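Local structure of caltubin, EF-hand (Lymnaea stagnalis, 6VAN) at residues Q87-D92 and E97-K102; A125-D130 and L135-T140; D53-G58 and V63-H68; I49-S54 and T76-N81. The protein binds divalent metal ions through EF-hand loops, filled with strontium in this crystal, and is probably a calcium-binding protein in the snail. One frame throughout, in Å; residues are numbered along the deposited sequence. Where two conformers were deposited one is given.

Interaction 1 (Q87-D92 and E97-K102); sequences QDTNDD and EAELVK. With SR (strontium ion), chain E.
Glu99 reaches from helix 97-106 across to the loop 87-92 and closes it around a strontium ion. Its chain runs extended beyond CG, and Glu99 OE1 and OE2 each lie 2.5 Å from the strontium. Asp88, Asn90 and Asp92 each supply one side-chain oxygen, Asp88 OD1 lying 2.4 Å from the strontium; Asp88 OD2 accepts from Ser93 N. Asp88 and Glu99 point the same way side by side, their carboxylate planes 68° apart, whereas the Asn90 side chain crosses Glu99 at about a right angle, amide and carboxylate planes 85° apart. Because both bind the strontium, Glu99 OE2 and Asn90 OD1 lie 3.1 Å apart, a closeness of two acceptors that the cation makes tolerable. Asn90 N gives OE2 a weak hydrogen bond, while Thr96 N donates a hydrogen bond to OE1. An amide suits the Asn90 position: OD1 binds the ion while ND2 gives Asp92 OD2 a weak bond. Away from the metal, Leu100 CD2 packs 3.3 Å from Gln87 OE1, Gln87 NE2 bonds to Trp83 O, and one water donates to both Thr89 OG1 and Glu99 O. Water 2 and the carbonyl of Phe94 complete the coordination sphere, characteristic of an EF-hand loop between its two helices.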
loop_
_atom_site.group_PDB
_atom_site.type_symbol
_atom_site.label_atom_id
_atom_site.label_comp_id
_atom_site.label_asym_id
_atom_site.label_seq_id
_atom_site.Cartn_x
_atom_site.Cartn_y
_atom_site.Cartn_z
ATOM N N GLN A 87 1.324 -6.919 1.621
ATOM C CA GLN A 87 2.727 -7.361 1.387
ATOM C C GLN A 87 2.939 -8.804 1.844
ATOM O O GLN A 87 3.965 -9.380 1.493
ATOM C CB GLN A 87 3.683 -6.395 2.061
ATOM C CG GLN A 87 3.718 -5.052 1.345
ATOM C CD GLN A 87 4.523 -4.032 2.093
ATOM O OE1 GLN A 87 5.616 -3.655 1.698
ATOM N NE2 GLN A 87 3.954 -3.562 3.192
ATOM N N ASP A 88 2.001 -9.338 2.607
ATOM C CA ASP A 88 2.082 -10.718 3.146
ATOM C C ASP A 88 1.550 -11.658 2.077
ATOM O O ASP A 88 0.380 -12.084 2.148
ATOM C CB ASP A 88 1.332 -10.805 4.466
ATOM C CG ASP A 88 1.367 -12.189 5.062
ATOM O OD1 ASP A 88 2.144 -13.057 4.547
ATOM O OD2 ASP A 88 0.582 -12.410 5.999
ATOM N N THR A 89 2.360 -11.918 1.069
ATOM C CA THR A 89 1.893 -12.567 -0.178
ATOM C C THR A 89 1.259 -13.933 0.122
ATOM O O THR A 89 0.275 -14.284 -0.538
ATOM C CB THR A 89 3.030 -12.657 -1.190
ATOM O OG1 THR A 89 3.718 -11.398 -1.126
ATOM C CG2 THR A 89 2.503 -12.943 -2.570
ATOM N N ASN A 90 1.759 -14.669 1.110
ATOM C CA ASN A 90 1.254 -16.033 1.415
ATOM C C ASN A 90 0.330 -15.993 2.635
ATOM O O ASN A 90 -0.041 -17.069 3.072
ATOM C CB ASN A 90 2.386 -17.043 1.591
ATOM C CG ASN A 90 3.177 -16.866 2.862
ATOM O OD1 ASN A 90 3.112 -15.818 3.511
ATOM N ND2 ASN A 90 3.943 -17.883 3.235
ATOM N N ASP A 91 -0.002 -14.820 3.180
ATOM C CA ASP A 91 -1.011 -14.674 4.262
ATOM C C ASP A 91 -0.604 -15.521 5.465
ATOM O O ASP A 91 -1.500 -16.100 6.098
ATOM C CB ASP A 91 -2.400 -15.107 3.757
ATOM C CG ASP A 91 -2.914 -14.304 2.566
ATOM O OD1 ASP A 91 -2.865 -13.051 2.624
ATOM O OD2 ASP A 91 -3.355 -14.919 1.597
ATOM N N ASP A 92 0.667 -15.560 5.833
ATOM C CA ASP A 92 1.123 -16.309 7.033
ATOM C C ASP A 92 1.387 -15.366 8.216
ATOM O O ASP A 92 1.935 -15.826 9.208
ATOM C CB ASP A 92 2.341 -17.203 6.750
ATOM C CG ASP A 92 3.667 -16.477 6.556
ATOM O OD1 ASP A 92 3.669 -15.223 6.431
ATOM O OD2 ASP A 92 4.696 -17.174 6.446
ATOM N N GLU A 97 11.789 -10.802 4.035
ATOM C CA GLU A 97 12.655 -9.986 3.196
ATOM C C GLU A 97 12.288 -10.238 1.742
ATOM O O GLU A 97 12.122 -9.279 1.005
ATOM C CB GLU A 97 14.105 -10.326 3.484
ATOM C CG GLU A 97 15.073 -9.489 2.697
ATOM C CD GLU A 97 16.509 -9.719 3.093
ATOM O OE1 GLU A 97 16.840 -9.442 4.254
ATOM O OE2 GLU A 97 17.276 -10.154 2.231
ATOM N N ALA A 98 12.139 -11.490 1.309
ATOM C CA ALA A 98 11.897 -11.781 -0.119
ATOM C C ALA A 98 10.538 -11.237 -0.567
ATOM O O ALA A 98 10.443 -10.695 -1.683
ATOM C CB ALA A 98 11.991 -13.252 -0.387
ATOM N N GLU A 99 9.496 -11.366 0.250
ATOM C CA GLU A 99 8.167 -10.820 -0.104
ATOM C C GLU A 99 8.271 -9.296 -0.271
ATOM O O GLU A 99 7.697 -8.757 -1.255
ATOM C CB GLU A 99 7.123 -11.124 0.977
ATOM C CG GLU A 99 6.660 -12.568 0.951
ATOM C CD GLU A 99 5.781 -12.949 2.139
ATOM O OE1 GLU A 99 6.014 -12.459 3.282
ATOM O OE2 GLU A 99 4.860 -13.794 1.952
ATOM N N LEU A 100 8.970 -8.607 0.644
ATOM C CA LEU A 100 9.074 -7.134 0.591
ATOM C C LEU A 100 9.856 -6.700 -0.649
ATOM O O LEU A 100 9.473 -5.682 -1.253
ATOM C CB LEU A 100 9.711 -6.641 1.877
ATOM C CG LEU A 100 8.873 -6.803 3.146
ATOM C CD1 LEU A 100 9.753 -6.620 4.368
ATOM C CD2 LEU A 100 7.709 -5.820 3.130
ATOM N N VAL A 101 10.892 -7.435 -1.007
ATOM C CA VAL A 101 11.730 -7.098 -2.195
ATOM C C VAL A 101 10.892 -7.299 -3.450
ATOM O O VAL A 101 10.880 -6.414 -4.311
ATOM C CB VAL A 101 13.016 -7.924 -2.225
ATOM C CG1 VAL A 101 13.704 -7.805 -3.566
ATOM C CG2 VAL A 101 13.939 -7.559 -1.088
ATOM N N LYS A 102 10.168 -8.402 -3.540
ATOM C CA LYS A 102 9.313 -8.641 -4.723
ATOM C C LYS A 102 8.284 -7.529 -4.855
ATOM O O LYS A 102 8.024 -7.070 -5.986
ATOM C CB LYS A 102 8.636 -10.003 -4.669
ATOM C CG LYS A 102 7.924 -10.398 -5.953
HETATM SR SR SR E . 4.352 -14.006 4.432
HETATM O O HOH W 1 5.863 -10.596 -2.669
HETATM O O HOH W 2 6.212 -15.600 4.671
#

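Interaction 2 (A125-D130 and L135-T140); sequences ADANKD and LDEFKT. With SR (strontium ion), chain F; EDO (1,2-ethanediol), chain K.
With CG anti to its carbonyl carbon (chi1 -72°) and the chain extended beyond it, Glu137 spans from helix 135-138 to the loop 125-130, where Asp126 holds CG anti to its backbone N and directs OD1 at the same strontium ion. This is the closing glutamate of an EF-hand, a bidentate ligand with Glu137 OE1 at 2.6 Å and OE2 at 2.7 Å from the strontium. The carboxylates of Asp126 and Glu137 lie side by side with planes 87° apart, nearly perpendicular, and the Asn128 side chain crosses the glutamate to bring OD1 to the ion. Asp126 OD2 accepts from Gly131 N. Asp130 OD1, the carbonyl of Lys132, water 3, and water 4 at a longer 2.9 Å from the strontium fill the remaining positions; water 3 also donates to Asp130 OD2. Carboxylates suit a site that must balance a doubly charged cation. Ala127 N donates to Glu137 OE2 (2.9 Å), bent at 136° and from above the carboxylate plane, while Ser134 N holds OE1. Behind the site, Glu137 CG lies 3.2 Å from Ala125 O. Thr140 turns its hydroxyl back to Glu137 O, which also accepts from Thr140 N, and Thr140 OG1 rests 3.5 Å from Ala125 CB.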
loop_
_atom_site.group_PDB
_atom_site.type_symbol
_atom_site.label_atom_id
_atom_site.label_comp_id
_atom_site.label_asym_id
_atom_site.label_seq_id
_atom_site.Cartn_x
_atom_site.Cartn_y
_atom_site.Cartn_z
ATOM N N ALA A 125 13.876 -2.978 11.474
ATOM C CA ALA A 125 12.759 -3.286 12.409
ATOM C C ALA A 125 12.704 -4.772 12.765
ATOM O O ALA A 125 11.848 -5.153 13.587
ATOM C CB ALA A 125 11.454 -2.801 11.825
ATOM N N ASP A 126 13.590 -5.603 12.242
ATOM C CA ASP A 126 13.578 -7.060 12.490
ATOM C C ASP A 126 14.305 -7.321 13.818
ATOM O O ASP A 126 15.535 -7.617 13.812
ATOM C CB ASP A 126 14.228 -7.834 11.347
ATOM C CG ASP A 126 14.213 -9.333 11.515
ATOM O OD1 ASP A 126 13.496 -9.794 12.412
ATOM O OD2 ASP A 126 14.866 -10.012 10.732
ATOM N N ALA A 127 13.593 -7.161 14.931
ATOM C CA ALA A 127 14.216 -7.065 16.273
ATOM C C ALA A 127 14.851 -8.397 16.666
ATOM O O ALA A 127 15.862 -8.355 17.393
ATOM C CB ALA A 127 13.214 -6.591 17.282
ATOM N N ASN A 128 14.321 -9.521 16.194
ATOM C CA ASN A 128 14.829 -10.877 16.536
ATOM C C ASN A 128 15.649 -11.473 15.399
ATOM O O ASN A 128 16.020 -12.648 15.525
ATOM C CB ASN A 128 13.707 -11.824 16.990
ATOM C CG ASN A 128 12.652 -12.082 15.936
ATOM O OD1 ASN A 128 12.601 -11.414 14.899
ATOM N ND2 ASN A 128 11.773 -13.041 16.204
ATOM N N LYS A 129 15.893 -10.719 14.322
ATOM C CA LYS A 129 16.782 -11.091 13.184
ATOM C C LYS A 129 16.371 -12.439 12.567
ATOM O O LYS A 129 17.280 -13.191 12.102
ATOM C CB LYS A 129 18.234 -11.118 13.666
ATOM C CG LYS A 129 18.725 -9.811 14.276
ATOM C CD LYS A 129 18.759 -8.659 13.298
ATOM C CE LYS A 129 19.328 -7.387 13.892
ATOM N NZ LYS A 129 20.713 -7.587 14.366
ATOM N N ASP A 130 15.064 -12.716 12.455
ATOM C CA ASP A 130 14.587 -13.991 11.872
ATOM C C ASP A 130 14.288 -13.797 10.370
ATOM O O ASP A 130 13.796 -14.745 9.764
ATOM C CB ASP A 130 13.447 -14.607 12.674
ATOM C CG ASP A 130 12.174 -13.813 12.635
ATOM O OD1 ASP A 130 12.188 -12.692 12.049
ATOM O OD2 ASP A 130 11.168 -14.303 13.183
ATOM N N LEU A 135 3.569 -7.864 12.411
ATOM C CA LEU A 135 2.877 -6.569 12.367
ATOM C C LEU A 135 3.525 -5.632 13.377
ATOM O O LEU A 135 3.678 -4.427 13.101
ATOM C CB LEU A 135 1.389 -6.751 12.656
ATOM C CG LEU A 135 0.579 -5.469 12.740
ATOM C CD1 LEU A 135 0.577 -4.683 11.430
ATOM C CD2 LEU A 135 -0.831 -5.789 13.189
ATOM N N ASP A 136 3.866 -6.140 14.555
ATOM C CA ASP A 136 4.397 -5.274 15.624
ATOM C C ASP A 136 5.778 -4.696 15.267
ATOM O O ASP A 136 6.103 -3.608 15.721
ATOM C CB ASP A 136 4.400 -6.015 16.954
ATOM C CG ASP A 136 3.031 -5.916 17.595
ATOM O OD1 ASP A 136 2.615 -4.779 17.912
ATOM O OD2 ASP A 136 2.386 -6.965 17.705
ATOM N N GLU A 137 6.572 -5.423 14.506
ATOM C CA GLU A 137 7.840 -4.879 13.986
ATOM C C GLU A 137 7.537 -3.896 12.846
ATOM O O GLU A 137 8.085 -2.769 12.836
ATOM C CB GLU A 137 8.715 -6.018 13.499
ATOM C CG GLU A 137 9.295 -6.872 14.621
ATOM C CD GLU A 137 9.984 -8.126 14.141
ATOM O OE1 GLU A 137 9.508 -8.761 13.171
ATOM O OE2 GLU A 137 11.008 -8.489 14.712
ATOM N N PHE A 138 6.723 -4.318 11.898
ATOM C CA PHE A 138 6.404 -3.509 10.708
ATOM C C PHE A 138 5.889 -2.124 11.103
ATOM O O PHE A 138 6.277 -1.094 10.524
ATOM C CB PHE A 138 5.369 -4.236 9.879
ATOM C CG PHE A 138 4.910 -3.503 8.660
ATOM C CD1 PHE A 138 5.700 -3.470 7.530
ATOM C CD2 PHE A 138 3.686 -2.883 8.624
ATOM C CE1 PHE A 138 5.268 -2.796 6.398
ATOM C CE2 PHE A 138 3.251 -2.233 7.488
ATOM C CZ PHE A 138 4.040 -2.206 6.371
ATOM N N LYS A 139 5.014 -2.053 12.092
ATOM C CA LYS A 139 4.360 -0.759 12.412
ATOM C C LYS A 139 5.388 0.271 12.853
ATOM O O LYS A 139 5.105 1.478 12.711
ATOM C CB LYS A 139 3.298 -0.940 13.507
ATOM C CG LYS A 139 3.870 -1.275 14.865
ATOM C CD LYS A 139 2.835 -1.583 15.927
ATOM C CE LYS A 139 3.499 -1.595 17.288
ATOM N NZ LYS A 139 2.672 -2.260 18.312
ATOM N N THR A 140 6.537 -0.150 13.357
ATOM C CA THR A 140 7.543 0.802 13.848
ATOM C C THR A 140 8.148 1.569 12.677
ATOM O O THR A 140 8.752 2.635 12.915
ATOM C CB THR A 140 8.675 0.140 14.636
ATOM O OG1 THR A 140 9.505 -0.649 13.797
ATOM C CG2 THR A 140 8.174 -0.705 15.784
HETATM SR SR SR F . 11.254 -10.631 13.115
HETATM C C1 EDO K . 3.923 3.128 16.173
HETATM O O1 EDO K . 4.819 3.658 17.149
HETATM C C2 EDO K . 4.005 3.838 14.895
HETATM O O2 EDO K . 5.279 3.694 14.262
HETATM O O HOH W 3 9.437 -12.370 13.295
HETATM O O HOH W 4 9.716 -11.150 15.476
#

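Interaction 3 (D53-G58 and V63-H68); sequences DSNGNG and VPEYVH. With SR (strontium ion), chain D.
A type I turn from Asp53 to Gly56 curls the loop 53-58 round a strontium ion, and Glu65 faces it from helix 62-71, the two CA atoms of Asp53 and Glu65 lying 6.7 Å apart. Glu65 is extended beyond CG and chelates the strontium with both oxygens, OE1 at 2.4 Å and OE2 at 2.5 Å. Asp53 runs alongside it, pointing the same way with carboxylate planes 73° apart, and contributes OD1. Asn55 comes across at about a right angle; its OD1 is a ligand and lies 3.0 Å from Glu65 OE2. Asn55 N reaches OE2 nearly along the C-O bond direction, a fairly straight 161° at the hydrogen. Asn55 OD1 also accepts from Asn57 N, an Asx turn that holds the amide oxygen facing the ion, and Asn57 OD1 binds the strontium at 2.3 Å. Gly56 and Gly58 take positive phi, which suits glycine, and Gly58 N holds the other oxygen of Asp53. Ala59 O and Asp61 OD2 complete the seven ligand atoms of this EF-hand site. Since two of its side-chain ligands are neutral amides, the negative charge comes from Asp53, Asp61 and Glu65, which would probably more than offset the two charges of the cation.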
loop_
_atom_site.group_PDB
_atom_site.type_symbol
_atom_site.label_atom_id
_atom_site.label_comp_id
_atom_site.label_asym_id
_atom_site.label_seq_id
_atom_site.Cartn_x
_atom_site.Cartn_y
_atom_site.Cartn_z
ATOM N N ASP A 53 -14.141 4.921 1.335
ATOM C CA ASP A 53 -15.379 5.260 0.575
ATOM C C ASP A 53 -16.401 5.961 1.481
ATOM O O ASP A 53 -17.468 5.358 1.750
ATOM C CB ASP A 53 -15.933 3.971 -0.030
ATOM C CG ASP A 53 -17.208 4.162 -0.819
ATOM O OD1 ASP A 53 -17.427 5.297 -1.277
ATOM O OD2 ASP A 53 -17.929 3.151 -1.026
ATOM N N SER A 54 -16.133 7.201 1.899
ATOM C CA SER A 54 -16.988 7.956 2.855
ATOM C C SER A 54 -18.358 8.311 2.246
ATOM O O SER A 54 -19.284 8.551 3.044
ATOM C CB SER A 54 -16.285 9.179 3.386
ATOM O OG SER A 54 -15.932 10.055 2.344
ATOM N N ASN A 55 -18.501 8.338 0.917
ATOM C CA ASN A 55 -19.808 8.679 0.276
ATOM C C ASN A 55 -20.538 7.388 -0.122
ATOM O O ASN A 55 -21.653 7.497 -0.654
ATOM C CB ASN A 55 -19.646 9.674 -0.876
ATOM C CG ASN A 55 -18.827 9.149 -2.031
ATOM O OD1 ASN A 55 -18.640 7.934 -2.185
ATOM N ND2 ASN A 55 -18.312 10.054 -2.841
ATOM N N GLY A 56 -19.931 6.220 0.107
ATOM C CA GLY A 56 -20.585 4.907 -0.026
ATOM C C GLY A 56 -20.991 4.577 -1.448
ATOM O O GLY A 56 -21.946 3.798 -1.597
ATOM N N ASN A 57 -20.302 5.098 -2.462
ATOM C CA ASN A 57 -20.638 4.857 -3.893
ATOM C C ASN A 57 -19.841 3.654 -4.441
ATOM O O ASN A 57 -19.825 3.464 -5.670
ATOM C CB ASN A 57 -20.446 6.126 -4.734
ATOM C CG ASN A 57 -18.999 6.518 -4.896
ATOM O OD1 ASN A 57 -18.126 5.988 -4.179
ATOM N ND2 ASN A 57 -18.711 7.410 -5.832
ATOM N N GLY A 58 -19.137 2.919 -3.563
ATOM C CA GLY A 58 -18.390 1.688 -3.890
ATOM C C GLY A 58 -17.106 1.947 -4.668
ATOM O O GLY A 58 -16.508 0.986 -5.155
ATOM N N VAL A 63 -11.714 13.316 -5.380
ATOM C CA VAL A 63 -12.320 14.288 -4.435
ATOM C C VAL A 63 -13.703 13.780 -4.042
ATOM O O VAL A 63 -14.482 13.388 -4.915
ATOM C CB VAL A 63 -12.314 15.719 -5.008
ATOM C CG1 VAL A 63 -10.937 16.329 -4.874
ATOM C CG2 VAL A 63 -12.756 15.781 -6.443
ATOM N N PRO A 64 -14.055 13.776 -2.738
ATOM C CA PRO A 64 -13.186 14.270 -1.657
ATOM C C PRO A 64 -12.204 13.259 -1.040
ATOM O O PRO A 64 -11.359 13.659 -0.270
ATOM C CB PRO A 64 -14.190 14.599 -0.553
ATOM C CG PRO A 64 -15.276 13.572 -0.750
ATOM C CD PRO A 64 -15.387 13.414 -2.248
ATOM N N GLU A 65 -12.350 11.965 -1.377
ATOM C CA GLU A 65 -11.831 10.839 -0.549
ATOM C C GLU A 65 -10.312 10.747 -0.623
ATOM O O GLU A 65 -9.682 10.704 0.462
ATOM C CB GLU A 65 -12.492 9.530 -0.984
ATOM C CG GLU A 65 -13.976 9.563 -0.720
ATOM C CD GLU A 65 -14.821 8.476 -1.333
ATOM O OE1 GLU A 65 -14.330 7.757 -2.203
ATOM O OE2 GLU A 65 -15.980 8.381 -0.912
ATOM N N TYR A 66 -9.722 10.684 -1.803
ATOM C CA TYR A 66 -8.255 10.516 -1.923
ATOM C C TYR A 66 -7.587 11.772 -1.367
ATOM O O TYR A 66 -6.616 11.633 -0.608
ATOM C CB TYR A 66 -7.838 10.220 -3.361
ATOM C CG TYR A 66 -6.414 9.758 -3.539
ATOM C CD1 TYR A 66 -6.035 8.461 -3.222
ATOM C CD2 TYR A 66 -5.456 10.583 -4.092
ATOM C CE1 TYR A 66 -4.732 8.017 -3.417
ATOM C CE2 TYR A 66 -4.157 10.157 -4.299
ATOM C CZ TYR A 66 -3.788 8.873 -3.956
ATOM O OH TYR A 66 -2.486 8.471 -4.152
ATOM N N VAL A 67 -8.087 12.956 -1.682
ATOM C CA VAL A 67 -7.442 14.208 -1.206
ATOM C C VAL A 67 -7.551 14.261 0.314
ATOM O O VAL A 67 -6.527 14.573 0.975
ATOM C CB VAL A 67 -8.035 15.454 -1.878
ATOM C CG1 VAL A 67 -7.533 16.722 -1.211
ATOM C CG2 VAL A 67 -7.726 15.476 -3.356
ATOM N N HIS A 68 -8.717 13.956 0.879
ATOM C CA HIS A 68 -8.937 13.999 2.349
ATOM C C HIS A 68 -7.915 13.079 3.024
ATOM O O HIS A 68 -7.218 13.542 3.952
ATOM C CB HIS A 68 -10.380 13.636 2.725
ATOM C CG HIS A 68 -10.590 13.629 4.199
ATOM N ND1 HIS A 68 -10.779 14.793 4.917
ATOM C CD2 HIS A 68 -10.580 12.622 5.096
ATOM C CE1 HIS A 68 -10.902 14.500 6.202
ATOM N NE2 HIS A 68 -10.794 13.177 6.333
HETATM SR SR SR D . -16.547 6.922 -2.802
#

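Interaction 4 (I49-S54 and T76-N81); sequences ISRRDS and TLEGAN. With SR (strontium ion), chain D.
A surface salt bridge joins the end of helix 42-52, which leads into a metal-binding EF-hand loop, to the first turn of helix 77-87. Arg51 and Glu78 slide past each other in opposite directions, with guanidinium and carboxylate planes 66° apart. One bond joins them: Arg51 NH2 donates to Glu78 OE2 at 2.9 Å, weakly and bent to 149°. The arginine gets there by a bend at chi3 (39°), which also brings Arg51 CD to 3.4 Å from Glu78 OE2, whereas Glu78 is extended. Arginine suits this place because its donors diverge: NE forms a second salt bridge with Glu82, one helical turn beyond Glu78, so the guanidinium is held by two acids of one helix. One face of the group lies against Glu78 C. Arg51 NH1 lies 3.5 Å from Gly79 CA; glycine suits the place because a side chain there would crowd Thr76 OG1, the capping oxygen, and face NH1. Thr76, at the N-cap position, accepts Gly79 N on OG1 at 3.0 Å. Two waters carry the contact further. Water 6, at the edge of the guanidinium and in its plane, joins NH1 to Thr76 OG1, and water 5 accepts from Arg51 NH1 at 2.9 Å while donating to Gly79 O.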
loop_
_atom_site.group_PDB
_atom_site.type_symbol
_atom_site.label_atom_id
_atom_site.label_comp_id
_atom_site.label_asym_id
_atom_site.label_seq_id
_atom_site.Cartn_x
_atom_site.Cartn_y
_atom_site.Cartn_z
ATOM N N ILE A 49 -11.277 -0.438 -0.599
ATOM C CA ILE A 49 -12.197 0.620 -1.086
ATOM C C ILE A 49 -13.042 1.127 0.099
ATOM O O ILE A 49 -13.154 2.356 0.254
ATOM C CB ILE A 49 -13.024 0.124 -2.301
ATOM C CG1 ILE A 49 -12.144 -0.111 -3.528
ATOM C CG2 ILE A 49 -14.172 1.108 -2.590
ATOM C CD1 ILE A 49 -12.826 -0.780 -4.723
ATOM N N SER A 50 -13.593 0.235 0.939
ATOM C CA SER A 50 -14.543 0.586 2.031
ATOM C C SER A 50 -13.904 1.525 3.066
ATOM O O SER A 50 -14.598 2.412 3.553
ATOM C CB SER A 50 -15.125 -0.649 2.694
ATOM O OG SER A 50 -15.816 -0.309 3.891
ATOM N N ARG A 51 -12.622 1.353 3.400
ATOM C CA ARG A 51 -11.970 2.228 4.410
ATOM C C ARG A 51 -11.913 3.678 3.892
ATOM O O ARG A 51 -11.834 4.604 4.744
ATOM C CB ARG A 51 -10.577 1.712 4.794
ATOM C CG ARG A 51 -10.599 0.742 5.971
ATOM C CD ARG A 51 -9.298 -0.017 6.144
ATOM N NE ARG A 51 -8.169 0.840 5.875
ATOM C CZ ARG A 51 -7.732 1.801 6.681
ATOM N NH1 ARG A 51 -6.687 2.525 6.321
ATOM N NH2 ARG A 51 -8.317 2.034 7.849
ATOM N N ARG A 52 -11.916 3.852 2.568
ATOM C CA ARG A 52 -11.749 5.172 1.897
ATOM C C ARG A 52 -13.104 5.734 1.421
ATOM O O ARG A 52 -13.174 6.930 1.156
ATOM C CB ARG A 52 -10.748 4.981 0.766
ATOM C CG ARG A 52 -9.342 4.677 1.267
ATOM C CD ARG A 52 -8.474 4.100 0.192
ATOM N NE ARG A 52 -7.130 3.873 0.700
ATOM C CZ ARG A 52 -6.750 2.848 1.443
ATOM N NH1 ARG A 52 -7.578 1.866 1.746
ATOM N NH2 ARG A 52 -5.500 2.780 1.864
ATOM N N ASP A 53 -14.141 4.921 1.335
ATOM C CA ASP A 53 -15.379 5.260 0.575
ATOM C C ASP A 53 -16.401 5.961 1.481
ATOM O O ASP A 53 -17.468 5.358 1.750
ATOM C CB ASP A 53 -15.933 3.971 -0.030
ATOM C CG ASP A 53 -17.208 4.162 -0.819
ATOM O OD1 ASP A 53 -17.427 5.297 -1.277
ATOM O OD2 ASP A 53 -17.929 3.151 -1.026
ATOM N N SER A 54 -16.133 7.201 1.899
ATOM C CA SER A 54 -16.988 7.956 2.855
ATOM C C SER A 54 -18.358 8.311 2.246
ATOM O O SER A 54 -19.284 8.551 3.044
ATOM C CB SER A 54 -16.285 9.179 3.386
ATOM O OG SER A 54 -15.932 10.055 2.344
ATOM N N THR A 76 -2.180 4.918 11.890
ATOM C CA THR A 76 -3.036 4.039 12.711
ATOM C C THR A 76 -2.595 2.599 12.518
ATOM O O THR A 76 -2.082 2.261 11.442
ATOM C CB THR A 76 -4.522 4.149 12.375
ATOM O OG1 THR A 76 -4.779 3.616 11.081
ATOM C CG2 THR A 76 -5.047 5.566 12.431
ATOM N N LEU A 77 -2.790 1.762 13.524
ATOM C CA LEU A 77 -2.450 0.344 13.397
ATOM C C LEU A 77 -3.282 -0.260 12.267
ATOM O O LEU A 77 -2.707 -1.015 11.456
ATOM C CB LEU A 77 -2.669 -0.386 14.721
ATOM C CG LEU A 77 -2.264 -1.860 14.671
ATOM C CD1 LEU A 77 -0.767 -1.993 14.583
ATOM C CD2 LEU A 77 -2.836 -2.642 15.851
ATOM N N GLU A 78 -4.574 0.048 12.195
ATOM C CA GLU A 78 -5.464 -0.502 11.142
ATOM C C GLU A 78 -4.910 -0.164 9.742
ATOM O O GLU A 78 -4.882 -1.038 8.860
ATOM C CB GLU A 78 -6.869 0.078 11.334
ATOM C CG GLU A 78 -7.902 -0.510 10.407
ATOM C CD GLU A 78 -9.260 0.153 10.533
ATOM O OE1 GLU A 78 -9.606 0.592 11.657
ATOM O OE2 GLU A 78 -9.951 0.266 9.501
ATOM N N GLY A 79 -4.497 1.070 9.540
ATOM C CA GLY A 79 -3.943 1.499 8.246
ATOM C C GLY A 79 -2.633 0.800 7.958
ATOM O O GLY A 79 -2.425 0.368 6.820
ATOM N N ALA A 80 -1.747 0.701 8.931
ATOM C CA ALA A 80 -0.473 -0.031 8.771
ATOM C C ALA A 80 -0.754 -1.506 8.454
ATOM O O ALA A 80 -0.101 -2.064 7.573
ATOM C CB ALA A 80 0.389 0.142 9.997
ATOM N N ASN A 81 -1.714 -2.109 9.145
ATOM C CA ASN A 81 -2.052 -3.530 8.939
ATOM C C ASN A 81 -2.540 -3.773 7.512
ATOM O O ASN A 81 -2.311 -4.851 6.968
ATOM C CB ASN A 81 -3.048 -3.976 9.986
ATOM C CG ASN A 81 -3.149 -5.471 10.093
ATOM O OD1 ASN A 81 -2.181 -6.182 9.882
ATOM N ND2 ASN A 81 -4.312 -5.945 10.490
HETATM SR SR SR D . -16.547 6.922 -2.802
HETATM O O HOH W 5 -4.203 1.693 4.973
HETATM O O HOH W 6 -6.158 4.456 8.651
#

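From the N terminus, interactions 3 and 4 start from the same chain region and share Asp53 and Ser54. Interaction 3 closes the short metal loop between helices 42-52 and 62-71; interaction 4 spans the longer excursion from 49-54 to 76-81, which contains that loop, and ties helix 42-52 to helix 77-87. Interactions 1 and 2 then follow in series, each closing a loop of its own, between helices 77-87 and 97-106 and between helices 111-122 and 135-138. They meet where Gln87 NE2 packs on Phe138 CZ, their loops joined by the strand pair 95-96 and 132-133. Interaction 2 also touches 76-81, whereas interaction 3 lies on the opposite side of the chain's centre from interactions 1 and 2.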